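PDB 3MI6: alpha-galactosidase from Lactobacillus brevis, which probably hydrolyses terminal, non-reducing alpha-D-galactose residues from alpha-galactosides such as galactose oligosaccharides and galactomannans, as a glycoside hydrolase of family 36. Local coordinates for residues His502-Ile505 with Leu506-Gln510; Met451-Pro454 with Glu455-Asp458; Val457-Leu460 with Phe461-Ser465. All blocks are in the same frame, centred on the assembly; numbering follows the deposited sequence.

Contact 1: residues His502-Ile505 with Leu506-Gln510; sequences HRYI and LGVYQ
L506 lies over one face of the H502 ring in a CH-pi contact: its CG is 4.0 Å from the ring centroid and 19° off the normal, displaced toward the rim. The ring of Y254 also meets that of H502, with the planes about 35° apart. One face of the Y509 ring backs onto the I505 carbonyl, whose O stands 3.7 Å above the plane, again toward the rim, while the ring carbon CE2 touches I505 CG2 at 3.8 Å. With its CG anti to N, the Y504 ring stands out from the helix, and its CE1 is the atom that V508 CG2 reaches, obliquely, at 3.9 Å. All of this runs along helix 500-518, the connection from strand 475-478 to strand 523-526 of the TIM barrel. The pairs H502-L506, Y504-V508 and I505-Y509 each ride on an i to i+4 backbone bond, the straightest from L506 N to H502 O at 2.9 Å and 170°. In an i to i+3 contact, I505 CD1 leans on V508 CB at 4.1 Å. The phenol oxygens are held beyond the segment, Y504 OH by E416 and Y509 OH by S255, and R503 forms a salt bridge with E499.

Contact 2: residues Met451-Pro454 with Glu455-Asp458; sequences MARP and EVVD
R453 is the N-cap of helix 454-471, and its carbonyl O takes the V456 N-H at 2.9 Å from well above the carbonyl plane and, more weakly, the V457 N-H at 3.4 Å; one residue on, D458 N binds P454 O at 3.3 Å. The side chains of R453 and E455 meet across this first turn. E455 CG sits between its own N and C (chi1 61°) and the chain bends next, folding the carboxylate back so that CD lies 3.5 Å from R453 CB. The extended arginine then brings NH1 to E455 OE2 at 2.8 Å, a salt bridge whose hydrogen bond is weak, with the two charged planes 69° apart. The other carboxylate oxygen, OE1, is paired with R491. On the inner side the selenomethionine M451, bent at chi2 and chi3, crosses both valines at about a right angle: SE meets V456 CG1 at 4.1 Å, and CE meets V457 CG2 at 3.9 Å. The turn thus starts the barrel helix that leads into strand 475-478, with M451 against Y504, V457 against Q510 and R514, and D458 salt-bridged to R514, all three partners on helix 500-518.

Contact 3: residues Val457-Leu460 with Phe461-Ser465; sequences VDYL and FKLMS
F461 donates its N-H to V457 O at 2.7 Å, nearly straight at 168°, while its own carbonyl O is gripped twice by S465: OG donates at 2.6 Å and the backbone N at 3.1 Å, from opposite faces of the carbonyl plane. The serine hydroxyl is thereby tied back to its own helix, and its OG also stands over one face of the F461 ring, toward the rim. This is the middle of helix 454-471, an outer helix of the TIM barrel, where i to i+4 bonds continue from K462 N to D458 O, L463 N to Y459 O and M464 N to L460 O. Y459 and L463 lie side by side and point the same way. With CG trans to N (chi1 173°), the Y459 ring projects outward from the helix and the L463 side chain runs alongside it, bringing CD1 obliquely to the CZ and OH end of the ring, 3.6 Å from Y459 CZ; the ring also meets W431 edge-to-face. On the side facing helix 500-518, F461 and the buried M464 pack on L515. R514 of that helix makes a cation-pi contact with F461 and a salt bridge with D458 OD1, so one arginine serves two residues of this helix. M464, a selenomethionine, turns back at chi3 (-122°), which brings its CE to 3.7 Å from L460 CB.

How the contacts relate
Contacts 2 and 3 follow each other on helix 454-471 and share V457 and D458, their centres 9 Å apart; contact 1 lies on the adjacent barrel helix, with its centre 9 Å from that of contact 2 and 15 Å from that of contact 3. M451 joins all three: its CG is 3.5 Å from Y504 CE2 of contact 1, and its SE is 3.8 Å from L460 CD1 of contact 3. Between the helices, V457 CG2 meets G507 O at 3.8 Å. The side chains of V508, M451 and M464 are about 4, 6 and 5 Å from that of W478, a predicted substrate-binding residue, while the side chains of Y504 and M464 are each about 11 Å from that of D479, the probable nucleophile.

Contact 1: residues His502-Ile505 with Leu506-Gln510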
loop_
_atom_site.group_PDB
_atom_site.type_symbol
_atom_site.label_atom_id
_atom_site.label_comp_id
_atom_site.label_asym_id
_atom_site.label_seq_id
_atom_site.Cartn_x
_atom_site.Cartn_y
_atom_site.Cartn_z
ATOM N N HIS D 502 -28.269 30.554 0.901
ATOM C CA HIS D 502 -29.216 29.825 1.736
ATOM C C HIS D 502 -30.666 30.224 1.479
ATOM O O HIS D 502 -31.572 29.390 1.541
ATOM C CB HIS D 502 -28.896 29.988 3.209
ATOM C CG HIS D 502 -29.737 29.133 4.094
ATOM N ND1 HIS D 502 -30.514 29.649 5.102
ATOM C CD2 HIS D 502 -29.932 27.796 4.113
ATOM C CE1 HIS D 502 -31.143 28.664 5.715
ATOM N NE2 HIS D 502 -30.811 27.529 5.132
ATOM N N ARG D 503 -30.890 31.502 1.191
ATOM C CA ARG D 503 -32.240 31.985 0.979
ATOM C C ARG D 503 -32.780 31.399 -0.308
ATOM O O ARG D 503 -33.933 30.972 -0.371
ATOM C CB ARG D 503 -32.278 33.513 0.951
ATOM C CG ARG D 503 -32.262 34.152 2.325
ATOM C CD ARG D 503 -32.197 35.662 2.242
ATOM N NE ARG D 503 -32.250 36.261 3.572
ATOM C CZ ARG D 503 -33.379 36.544 4.214
ATOM N NH1 ARG D 503 -34.551 36.276 3.644
ATOM N NH2 ARG D 503 -33.339 37.085 5.424
ATOM N N TYR D 504 -31.936 31.369 -1.330
ATOM C CA TYR D 504 -32.327 30.811 -2.607
ATOM C C TYR D 504 -32.799 29.380 -2.389
ATOM O O TYR D 504 -33.823 28.943 -2.923
ATOM C CB TYR D 504 -31.145 30.849 -3.568
ATOM C CG TYR D 504 -31.345 30.071 -4.849
ATOM C CD1 TYR D 504 -31.379 28.687 -4.841
ATOM C CD2 TYR D 504 -31.469 30.724 -6.067
ATOM C CE1 TYR D 504 -31.546 27.977 -5.998
ATOM C CE2 TYR D 504 -31.634 30.029 -7.227
ATOM C CZ TYR D 504 -31.670 28.651 -7.196
ATOM O OH TYR D 504 -31.830 27.936 -8.363
ATOM N N ILE D 505 -32.052 28.649 -1.577
ATOM C CA ILE D 505 -32.426 27.287 -1.272
ATOM C C ILE D 505 -33.774 27.229 -0.514
ATOM O O ILE D 505 -34.683 26.499 -0.910
ATOM C CB ILE D 505 -31.214 26.502 -0.663
ATOM C CG1 ILE D 505 -30.717 25.483 -1.690
ATOM C CG2 ILE D 505 -31.525 25.835 0.665
ATOM C CD1 ILE D 505 -31.836 24.755 -2.387
ATOM N N LEU D 506 -33.934 28.037 0.527
ATOM C CA LEU D 506 -35.219 28.110 1.212
ATOM C C LEU D 506 -36.349 28.372 0.213
ATOM O O LEU D 506 -37.431 27.805 0.324
ATOM C CB LEU D 506 -35.195 29.183 2.299
ATOM C CG LEU D 506 -34.195 28.927 3.429
ATOM C CD1 LEU D 506 -34.204 30.055 4.439
ATOM C CD2 LEU D 506 -34.442 27.587 4.107
ATOM N N GLY D 507 -36.087 29.222 -0.773
ATOM C CA GLY D 507 -37.041 29.480 -1.835
ATOM C C GLY D 507 -37.472 28.233 -2.599
ATOM O O GLY D 507 -38.683 28.016 -2.837
ATOM N N VAL D 508 -36.490 27.420 -3.001
ATOM C CA VAL D 508 -36.779 26.178 -3.687
ATOM C C VAL D 508 -37.654 25.349 -2.757
ATOM O O VAL D 508 -38.704 24.867 -3.171
ATOM C CB VAL D 508 -35.478 25.435 -4.158
ATOM C CG1 VAL D 508 -35.728 23.941 -4.479
ATOM C CG2 VAL D 508 -34.894 26.123 -5.366
ATOM N N TYR D 509 -37.276 25.219 -1.492
ATOM C CA TYR D 509 -38.120 24.446 -0.588
ATOM C C TYR D 509 -39.529 25.030 -0.517
ATOM O O TYR D 509 -40.521 24.303 -0.597
ATOM C CB TYR D 509 -37.516 24.334 0.807
ATOM C CG TYR D 509 -36.228 23.565 0.828
ATOM C CD1 TYR D 509 -36.003 22.543 -0.077
ATOM C CD2 TYR D 509 -35.242 23.855 1.744
ATOM C CE1 TYR D 509 -34.835 21.823 -0.072
ATOM C CE2 TYR D 509 -34.051 23.143 1.752
ATOM C CZ TYR D 509 -33.856 22.123 0.836
ATOM O OH TYR D 509 -32.678 21.400 0.837
ATOM N N GLN D 510 -39.616 26.346 -0.378
ATOM C CA GLN D 510 -40.907 27.026 -0.437
ATOM C C GLN D 510 -41.740 26.488 -1.600
ATOM O O GLN D 510 -42.902 26.126 -1.433
ATOM C CB GLN D 510 -40.713 28.546 -0.584
ATOM C CG GLN D 510 -40.673 29.331 0.731
ATOM C CD GLN D 510 -41.875 29.023 1.609
ATOM O OE1 GLN D 510 -43.001 29.502 1.352
ATOM N NE2 GLN D 510 -41.651 28.201 2.647
#

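Contact 2: residues Met451-Pro454 with Glu455-Asp458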
loop_
_atom_site.group_PDB
_atom_site.type_symbol
_atom_site.label_atom_id
_atom_site.label_comp_id
_atom_site.label_asym_id
_atom_site.label_seq_id
_atom_site.Cartn_x
_atom_site.Cartn_y
_atom_site.Cartn_z
HETATM N N MSE D 451 -34.666 33.221 -6.599
HETATM C CA MSE D 451 -35.591 32.480 -5.745
HETATM C C MSE D 451 -35.693 33.047 -4.340
HETATM O O MSE D 451 -36.503 32.593 -3.542
HETATM C CB MSE D 451 -35.145 31.019 -5.631
HETATM C CG MSE D 451 -35.145 30.248 -6.941
HETATM SE SE MSE D 451 -36.942 30.076 -7.699
HETATM C CE MSE D 451 -37.808 29.149 -6.221
ATOM N N ALA D 452 -34.843 34.013 -4.023
ATOM C CA ALA D 452 -34.836 34.600 -2.695
ATOM C C ALA D 452 -36.024 35.538 -2.537
ATOM O O ALA D 452 -36.382 35.910 -1.421
ATOM C CB ALA D 452 -33.538 35.340 -2.448
ATOM N N ARG D 453 -36.635 35.914 -3.659
ATOM C CA ARG D 453 -37.785 36.811 -3.654
ATOM C C ARG D 453 -39.092 36.036 -3.607
ATOM O O ARG D 453 -39.366 35.213 -4.479
ATOM C CB ARG D 453 -37.782 37.681 -4.904
ATOM C CG ARG D 453 -36.539 38.494 -5.107
ATOM C CD ARG D 453 -36.363 38.803 -6.575
ATOM N NE ARG D 453 -35.535 39.984 -6.769
ATOM C CZ ARG D 453 -36.002 41.167 -7.156
ATOM N NH1 ARG D 453 -37.297 41.327 -7.408
ATOM N NH2 ARG D 453 -35.167 42.189 -7.301
ATOM N N PRO D 454 -39.907 36.301 -2.586
ATOM C CA PRO D 454 -41.214 35.649 -2.479
ATOM C C PRO D 454 -42.155 35.980 -3.639
ATOM O O PRO D 454 -43.098 35.236 -3.876
ATOM C CB PRO D 454 -41.757 36.181 -1.150
ATOM C CG PRO D 454 -40.535 36.490 -0.359
ATOM C CD PRO D 454 -39.530 36.999 -1.347
ATOM N N GLU D 455 -41.921 37.065 -4.362
ATOM C CA GLU D 455 -42.761 37.329 -5.525
ATOM C C GLU D 455 -42.480 36.287 -6.604
ATOM O O GLU D 455 -43.367 35.891 -7.352
ATOM C CB GLU D 455 -42.604 38.773 -6.056
ATOM C CG GLU D 455 -41.205 39.183 -6.545
ATOM C CD GLU D 455 -40.379 39.961 -5.497
ATOM O OE1 GLU D 455 -40.504 39.680 -4.273
ATOM O OE2 GLU D 455 -39.590 40.849 -5.907
ATOM N N VAL D 456 -41.238 35.831 -6.664
ATOM C CA VAL D 456 -40.842 34.844 -7.657
ATOM C C VAL D 456 -41.477 33.480 -7.394
ATOM O O VAL D 456 -42.002 32.850 -8.311
ATOM C CB VAL D 456 -39.311 34.709 -7.736
ATOM C CG1 VAL D 456 -38.915 33.585 -8.677
ATOM C CG2 VAL D 456 -38.701 36.022 -8.188
ATOM N N VAL D 457 -41.442 33.033 -6.144
ATOM C CA VAL D 457 -42.039 31.752 -5.778
ATOM C C VAL D 457 -43.548 31.726 -6.085
ATOM O O VAL D 457 -44.069 30.721 -6.587
ATOM C CB VAL D 457 -41.721 31.375 -4.292
ATOM C CG1 VAL D 457 -42.356 30.065 -3.912
ATOM C CG2 VAL D 457 -40.220 31.274 -4.085
ATOM N N ASP D 458 -44.226 32.849 -5.819
ATOM C CA ASP D 458 -45.670 32.993 -6.064
ATOM C C ASP D 458 -46.019 32.868 -7.533
ATOM O O ASP D 458 -47.003 32.227 -7.899
ATOM C CB ASP D 458 -46.182 34.335 -5.552
ATOM C CG ASP D 458 -46.250 34.409 -4.031
ATOM O OD1 ASP D 458 -46.250 33.347 -3.353
ATOM O OD2 ASP D 458 -46.315 35.555 -3.519
#

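Contact 3: residues Val457-Leu460 with Phe461-Ser465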
loop_
_atom_site.group_PDB
_atom_site.type_symbol
_atom_site.label_atom_id
_atom_site.label_comp_id
_atom_site.label_asym_id
_atom_site.label_seq_id
_atom_site.Cartn_x
_atom_site.Cartn_y
_atom_site.Cartn_z
ATOM N N VAL D 457 -41.442 33.033 -6.144
ATOM C CA VAL D 457 -42.039 31.752 -5.778
ATOM C C VAL D 457 -43.548 31.726 -6.085
ATOM O O VAL D 457 -44.069 30.721 -6.587
ATOM C CB VAL D 457 -41.721 31.375 -4.292
ATOM C CG1 VAL D 457 -42.356 30.065 -3.912
ATOM C CG2 VAL D 457 -40.220 31.274 -4.085
ATOM N N ASP D 458 -44.226 32.849 -5.819
ATOM C CA ASP D 458 -45.670 32.993 -6.064
ATOM C C ASP D 458 -46.019 32.868 -7.533
ATOM O O ASP D 458 -47.003 32.227 -7.899
ATOM C CB ASP D 458 -46.182 34.335 -5.552
ATOM C CG ASP D 458 -46.250 34.409 -4.031
ATOM O OD1 ASP D 458 -46.250 33.347 -3.353
ATOM O OD2 ASP D 458 -46.315 35.555 -3.519
ATOM N N TYR D 459 -45.204 33.495 -8.371
ATOM C CA TYR D 459 -45.389 33.452 -9.811
ATOM C C TYR D 459 -45.196 32.040 -10.338
ATOM O O TYR D 459 -45.912 31.597 -11.241
ATOM C CB TYR D 459 -44.421 34.419 -10.500
ATOM C CG TYR D 459 -44.418 34.341 -12.009
ATOM C CD1 TYR D 459 -45.389 34.992 -12.766
ATOM C CD2 TYR D 459 -43.439 33.629 -12.680
ATOM C CE1 TYR D 459 -45.387 34.922 -14.165
ATOM C CE2 TYR D 459 -43.427 33.553 -14.061
ATOM C CZ TYR D 459 -44.401 34.202 -14.801
ATOM O OH TYR D 459 -44.378 34.115 -16.173
ATOM N N LEU D 460 -44.225 31.332 -9.766
ATOM C CA LEU D 460 -43.926 29.988 -10.223
ATOM C C LEU D 460 -44.975 29.011 -9.715
ATOM O O LEU D 460 -45.462 28.170 -10.474
ATOM C CB LEU D 460 -42.524 29.565 -9.795
ATOM C CG LEU D 460 -41.417 30.362 -10.482
ATOM C CD1 LEU D 460 -40.060 29.987 -9.920
ATOM C CD2 LEU D 460 -41.459 30.155 -11.973
ATOM N N PHE D 461 -45.335 29.134 -8.439
ATOM C CA PHE D 461 -46.382 28.287 -7.893
ATOM C C PHE D 461 -47.665 28.411 -8.700
ATOM O O PHE D 461 -48.296 27.416 -9.027
ATOM C CB PHE D 461 -46.674 28.603 -6.435
ATOM C CG PHE D 461 -47.907 27.919 -5.923
ATOM C CD1 PHE D 461 -47.833 26.647 -5.378
ATOM C CD2 PHE D 461 -49.141 28.529 -6.019
ATOM C CE1 PHE D 461 -48.965 26.010 -4.919
ATOM C CE2 PHE D 461 -50.272 27.901 -5.565
ATOM C CZ PHE D 461 -50.189 26.640 -5.016
ATOM N N LYS D 462 -48.060 29.639 -9.014
ATOM C CA LYS D 462 -49.279 29.849 -9.779
ATOM C C LYS D 462 -49.204 29.206 -11.163
ATOM O O LYS D 462 -50.142 28.536 -11.582
ATOM C CB LYS D 462 -49.619 31.338 -9.892
ATOM C CG LYS D 462 -50.743 31.613 -10.890
ATOM C CD LYS D 462 -51.120 33.080 -10.974
ATOM C CE LYS D 462 -51.957 33.348 -12.224
ATOM N NZ LYS D 462 -52.065 34.805 -12.525
ATOM N N LEU D 463 -48.086 29.404 -11.860
ATOM C CA LEU D 463 -47.890 28.848 -13.199
ATOM C C LEU D 463 -47.873 27.317 -13.260
ATOM O O LEU D 463 -48.377 26.706 -14.212
ATOM C CB LEU D 463 -46.614 29.404 -13.824
ATOM C CG LEU D 463 -46.961 30.347 -14.975
ATOM C CD1 LEU D 463 -45.729 30.931 -15.645
ATOM C CD2 LEU D 463 -47.812 29.587 -15.974
HETATM N N MSE D 464 -47.294 26.693 -12.242
HETATM C CA MSE D 464 -47.184 25.241 -12.230
HETATM C C MSE D 464 -48.481 24.543 -11.823
HETATM O O MSE D 464 -48.867 23.542 -12.436
HETATM C CB MSE D 464 -46.018 24.800 -11.360
HETATM C CG MSE D 464 -44.694 25.089 -12.005
HETATM SE SE MSE D 464 -43.182 24.368 -11.013
HETATM C CE MSE D 464 -42.227 26.018 -10.725
ATOM N N SER D 465 -49.154 25.077 -10.805
ATOM C CA SER D 465 -50.432 24.524 -10.367
ATOM C C SER D 465 -51.476 24.671 -11.464
ATOM O O SER D 465 -52.328 23.807 -11.637
ATOM C CB SER D 465 -50.896 25.173 -9.066
ATOM O OG SER D 465 -50.763 26.572 -9.138
#